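Local coordinates for protein PrgX (Enterococcus faecalis, PDB 2AWI) that acts as a receptor for the peptide sex pheromone cCF10 and a repressor that probably binds DNA, regulating plasmid conjugation, at residues F2-R12 against L54-A65. The protein carries 1 engineered substitution. Numbering follows the deposited sequence.
Sequences FKIGSVLKQIR and LGVNFFEILNRA
A water oxygen (water 1) joins Gln-10 and Arg-64 across this contact. It accepts from Gln-10 NE2 and from Arg-64 NH1, each at 3.0 Å. Helix 4-14 packs on the end of helix 44-54, the turn after it and helix 58-67 in the N-terminal helix-turn-helix domain, of the XRE type. Helix axes 4-12 and 58-65 approach to 8.9 Å, at 118° between their directions. The water lies in the guanidinium plane, at its edge. Arg-64 grips Glu-60 side-on in a salt bridge, NE and NH2 both donating to OE2, which should limit its rotation. Glu-60 OE1 accepts a hydrogen bond from Gly-150 N of the second subunit, so the helix that holds the N-terminal helix also meets the partner chain.

Most of the remaining contact is apolar. Ile-11 has CG1 anti to the carbonyl carbon (chi1 -53°), which sends CG2 tip to tip onto Val-56 CG2 at 3.6 Å and CD1 to Ile-61 CG1. Leu-54 CD1 touches Leu-8 CD2 at 3.6 Å, the two side chains crossing near a right angle, and its CD2 rests on CA and CB of Arg-12. The guanidinium of Arg-12 turns elsewhere, to a salt bridge with Glu-36. Val-7 CG1 packs on Ile-61 CG2, while Val-7 CG2 lies against Ala-65 CA. Ala-65 CB meets Ile-4 CG1 at 3.7 Å. Lys-3 N gives Ala-65 O a weak hydrogen bond of 3.4 Å.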
loop_
_atom_site.group_PDB
_atom_site.type_symbol
_atom_site.label_atom_id
_atom_site.label_comp_id
_atom_site.label_asym_id
_atom_site.label_seq_id
_atom_site.Cartn_x
_atom_site.Cartn_y
_atom_site.Cartn_z
ATOM N N PHE A 2 -55.277 -3.318 -4.924
ATOM C CA PHE A 2 -54.443 -2.130 -4.576
ATOM C C PHE A 2 -55.285 -0.995 -3.986
ATOM O O PHE A 2 -56.427 -0.773 -4.392
ATOM C CB PHE A 2 -53.696 -1.614 -5.815
ATOM C CG PHE A 2 -52.896 -2.668 -6.529
ATOM C CD1 PHE A 2 -53.492 -3.480 -7.490
ATOM C CD2 PHE A 2 -51.552 -2.867 -6.224
ATOM C CE1 PHE A 2 -52.762 -4.480 -8.139
ATOM C CE2 PHE A 2 -50.811 -3.864 -6.865
ATOM C CZ PHE A 2 -51.418 -4.671 -7.823
ATOM N N LYS A 3 -54.705 -0.282 -3.026
ATOM C CA LYS A 3 -55.376 0.836 -2.369
ATOM C C LYS A 3 -54.922 2.153 -3.001
ATOM O O LYS A 3 -54.458 3.058 -2.305
ATOM C CB LYS A 3 -55.031 0.834 -0.877
ATOM C CG LYS A 3 -53.535 0.715 -0.618
ATOM C CD LYS A 3 -53.182 0.756 0.860
ATOM C CE LYS A 3 -51.678 0.577 1.054
ATOM N NZ LYS A 3 -51.255 0.687 2.482
ATOM N N ILE A 4 -55.058 2.254 -4.321
ATOM C CA ILE A 4 -54.647 3.453 -5.045
ATOM C C ILE A 4 -55.441 4.694 -4.651
ATOM O O ILE A 4 -54.867 5.754 -4.402
ATOM C CB ILE A 4 -54.770 3.257 -6.574
ATOM C CG1 ILE A 4 -53.809 2.163 -7.043
ATOM C CG2 ILE A 4 -54.454 4.551 -7.286
ATOM C CD1 ILE A 4 -53.919 1.837 -8.522
ATOM N N GLY A 5 -56.762 4.565 -4.600
ATOM C CA GLY A 5 -57.592 5.698 -4.237
ATOM C C GLY A 5 -57.273 6.242 -2.858
ATOM O O GLY A 5 -57.182 7.454 -2.662
ATOM N N SER A 6 -57.097 5.349 -1.892
ATOM C CA SER A 6 -56.800 5.787 -0.536
ATOM C C SER A 6 -55.448 6.491 -0.482
ATOM O O SER A 6 -55.249 7.411 0.315
ATOM C CB SER A 6 -56.815 4.599 0.428
ATOM O OG SER A 6 -55.616 3.865 0.330
ATOM N N VAL A 7 -54.516 6.064 -1.329
ATOM C CA VAL A 7 -53.208 6.703 -1.364
ATOM C C VAL A 7 -53.356 8.111 -1.946
ATOM O O VAL A 7 -52.730 9.056 -1.460
ATOM C CB VAL A 7 -52.197 5.878 -2.200
ATOM C CG1 VAL A 7 -50.948 6.707 -2.482
ATOM C CG2 VAL A 7 -51.806 4.608 -1.433
ATOM N N LEU A 8 -54.187 8.247 -2.980
ATOM C CA LEU A 8 -54.432 9.554 -3.591
ATOM C C LEU A 8 -55.026 10.511 -2.549
ATOM O O LEU A 8 -54.683 11.695 -2.511
ATOM C CB LEU A 8 -55.394 9.430 -4.777
ATOM C CG LEU A 8 -54.856 8.774 -6.053
ATOM C CD1 LEU A 8 -55.952 8.749 -7.098
ATOM C CD2 LEU A 8 -53.647 9.544 -6.578
ATOM N N LYS A 9 -55.911 9.990 -1.699
ATOM C CA LYS A 9 -56.532 10.801 -0.656
ATOM C C LYS A 9 -55.481 11.257 0.354
ATOM O O LYS A 9 -55.403 12.438 0.694
ATOM C CB LYS A 9 -57.620 9.995 0.049
ATOM C CG LYS A 9 -58.371 10.751 1.127
ATOM C CD LYS A 9 -59.521 9.911 1.665
ATOM C CE LYS A 9 -60.368 10.687 2.657
ATOM N NZ LYS A 9 -61.526 9.885 3.138
ATOM N N GLN A 10 -54.676 10.309 0.829
ATOM C CA GLN A 10 -53.615 10.608 1.785
ATOM C C GLN A 10 -52.718 11.726 1.249
ATOM O O GLN A 10 -52.480 12.724 1.928
ATOM C CB GLN A 10 -52.754 9.363 2.037
ATOM C CG GLN A 10 -51.444 9.668 2.766
ATOM C CD GLN A 10 -50.297 8.732 2.389
ATOM O OE1 GLN A 10 -49.139 8.988 2.732
ATOM N NE2 GLN A 10 -50.613 7.650 1.686
ATOM N N ILE A 11 -52.225 11.544 0.026
ATOM C CA ILE A 11 -51.331 12.510 -0.606
ATOM C C ILE A 11 -52.038 13.832 -0.871
ATOM O O ILE A 11 -51.516 14.898 -0.538
ATOM C CB ILE A 11 -50.755 11.950 -1.943
ATOM C CG1 ILE A 11 -50.122 10.575 -1.701
ATOM C CG2 ILE A 11 -49.699 12.900 -2.507
ATOM C CD1 ILE A 11 -49.580 9.892 -2.955
ATOM N N ARG A 12 -53.226 13.762 -1.463
ATOM C CA ARG A 12 -53.997 14.965 -1.748
ATOM C C ARG A 12 -54.211 15.822 -0.491
ATOM O O ARG A 12 -54.021 17.040 -0.524
ATOM C CB ARG A 12 -55.355 14.600 -2.359
ATOM C CG ARG A 12 -56.298 15.787 -2.483
ATOM C CD ARG A 12 -57.624 15.421 -3.118
ATOM N NE ARG A 12 -58.435 14.517 -2.302
ATOM C CZ ARG A 12 -59.048 14.852 -1.168
ATOM N NH1 ARG A 12 -58.957 16.087 -0.683
ATOM N NH2 ARG A 12 -59.764 13.945 -0.518
ATOM N N LEU A 54 -50.867 16.054 -8.326
ATOM C CA LEU A 54 -50.291 16.012 -6.982
ATOM C C LEU A 54 -48.805 16.384 -6.967
ATOM O O LEU A 54 -48.283 16.810 -5.937
ATOM C CB LEU A 54 -50.465 14.615 -6.379
ATOM C CG LEU A 54 -51.902 14.092 -6.244
ATOM C CD1 LEU A 54 -51.874 12.609 -5.907
ATOM C CD2 LEU A 54 -52.656 14.886 -5.166
ATOM N N GLY A 55 -48.120 16.212 -8.099
ATOM C CA GLY A 55 -46.703 16.529 -8.146
ATOM C C GLY A 55 -45.849 15.422 -7.540
ATOM O O GLY A 55 -44.664 15.622 -7.277
ATOM N N VAL A 56 -46.453 14.250 -7.321
ATOM C CA VAL A 56 -45.750 13.110 -6.742
ATOM C C VAL A 56 -45.575 12.067 -7.832
ATOM O O VAL A 56 -46.530 11.700 -8.507
ATOM C CB VAL A 56 -46.552 12.500 -5.561
ATOM C CG1 VAL A 56 -45.824 11.280 -4.994
ATOM C CG2 VAL A 56 -46.758 13.555 -4.492
ATOM N N ASN A 57 -44.348 11.591 -7.997
ATOM C CA ASN A 57 -44.021 10.608 -9.026
ATOM C C ASN A 57 -44.969 9.406 -9.121
ATOM O O ASN A 57 -45.277 8.740 -8.131
ATOM C CB ASN A 57 -42.566 10.161 -8.840
ATOM C CG ASN A 57 -41.581 11.322 -9.000
ATOM O OD1 ASN A 57 -41.266 11.739 -10.113
ATOM N ND2 ASN A 57 -41.113 11.860 -7.881
ATOM N N PHE A 58 -45.437 9.165 -10.340
ATOM C CA PHE A 58 -46.354 8.078 -10.672
ATOM C C PHE A 58 -45.944 6.716 -10.096
ATOM O O PHE A 58 -46.769 6.021 -9.505
ATOM C CB PHE A 58 -46.479 8.001 -12.193
ATOM C CG PHE A 58 -47.418 6.940 -12.681
ATOM C CD1 PHE A 58 -48.776 7.017 -12.419
ATOM C CD2 PHE A 58 -46.947 5.879 -13.451
ATOM C CE1 PHE A 58 -49.658 6.058 -12.922
ATOM C CE2 PHE A 58 -47.822 4.915 -13.958
ATOM C CZ PHE A 58 -49.179 5.007 -13.692
ATOM N N PHE A 59 -44.681 6.324 -10.259
ATOM C CA PHE A 59 -44.234 5.034 -9.736
ATOM C C PHE A 59 -44.283 4.987 -8.211
ATOM O O PHE A 59 -44.628 3.960 -7.626
ATOM C CB PHE A 59 -42.805 4.715 -10.204
ATOM C CG PHE A 59 -42.700 4.298 -11.655
ATOM C CD1 PHE A 59 -41.454 4.068 -12.227
ATOM C CD2 PHE A 59 -43.829 4.148 -12.451
ATOM C CE1 PHE A 59 -41.336 3.697 -13.570
ATOM C CE2 PHE A 59 -43.718 3.777 -13.794
ATOM C CZ PHE A 59 -42.473 3.555 -14.351
ATOM N N GLU A 60 -43.928 6.094 -7.567
ATOM C CA GLU A 60 -43.937 6.137 -6.113
ATOM C C GLU A 60 -45.343 5.879 -5.600
ATOM O O GLU A 60 -45.530 5.180 -4.602
ATOM C CB GLU A 60 -43.459 7.494 -5.591
ATOM C CG GLU A 60 -43.190 7.468 -4.100
ATOM C CD GLU A 60 -42.883 8.832 -3.511
ATOM O OE1 GLU A 60 -42.116 9.583 -4.141
ATOM O OE2 GLU A 60 -43.394 9.145 -2.410
ATOM N N ILE A 61 -46.329 6.442 -6.288
ATOM C CA ILE A 61 -47.716 6.266 -5.884
ATOM C C ILE A 61 -48.095 4.798 -6.027
ATOM O O ILE A 61 -48.651 4.209 -5.099
ATOM C CB ILE A 61 -48.677 7.157 -6.726
ATOM C CG1 ILE A 61 -48.415 8.635 -6.421
ATOM C CG2 ILE A 61 -50.122 6.796 -6.421
ATOM C CD1 ILE A 61 -49.295 9.619 -7.206
ATOM N N LEU A 62 -47.795 4.209 -7.186
ATOM C CA LEU A 62 -48.085 2.794 -7.411
ATOM C C LEU A 62 -47.474 1.966 -6.287
ATOM O O LEU A 62 -48.145 1.149 -5.667
ATOM C CB LEU A 62 -47.526 2.333 -8.758
ATOM C CG LEU A 62 -48.403 2.667 -9.969
ATOM C CD1 LEU A 62 -47.746 2.219 -11.269
ATOM C CD2 LEU A 62 -49.739 1.975 -9.792
ATOM N N ASN A 63 -46.201 2.195 -6.007
ATOM C CA ASN A 63 -45.536 1.456 -4.945
ATOM C C ASN A 63 -46.243 1.670 -3.614
ATOM O O ASN A 63 -46.530 0.713 -2.906
ATOM C CB ASN A 63 -44.068 1.881 -4.836
ATOM C CG ASN A 63 -43.177 1.173 -5.839
ATOM O OD1 ASN A 63 -42.827 0.013 -5.658
ATOM N ND2 ASN A 63 -42.813 1.869 -6.907
ATOM N N ARG A 64 -46.522 2.924 -3.270
ATOM C CA ARG A 64 -47.200 3.217 -2.009
ATOM C C ARG A 64 -48.535 2.489 -1.924
ATOM O O ARG A 64 -48.992 2.135 -0.836
ATOM C CB ARG A 64 -47.413 4.726 -1.856
ATOM C CG ARG A 64 -46.174 5.475 -1.391
ATOM C CD ARG A 64 -46.315 6.969 -1.603
ATOM N NE ARG A 64 -45.101 7.681 -1.223
ATOM C CZ ARG A 64 -44.699 7.849 0.030
ATOM N NH1 ARG A 64 -45.421 7.365 1.028
ATOM N NH2 ARG A 64 -43.562 8.483 0.282
ATOM N N ALA A 65 -49.149 2.262 -3.080
ATOM C CA ALA A 65 -50.432 1.571 -3.154
ATOM C C ALA A 65 -50.290 0.069 -2.927
ATOM O O ALA A 65 -51.288 -0.646 -2.874
ATOM C CB ALA A 65 -51.090 1.826 -4.505
HETATM O O HOH W 1 -48.045 6.073 1.824
#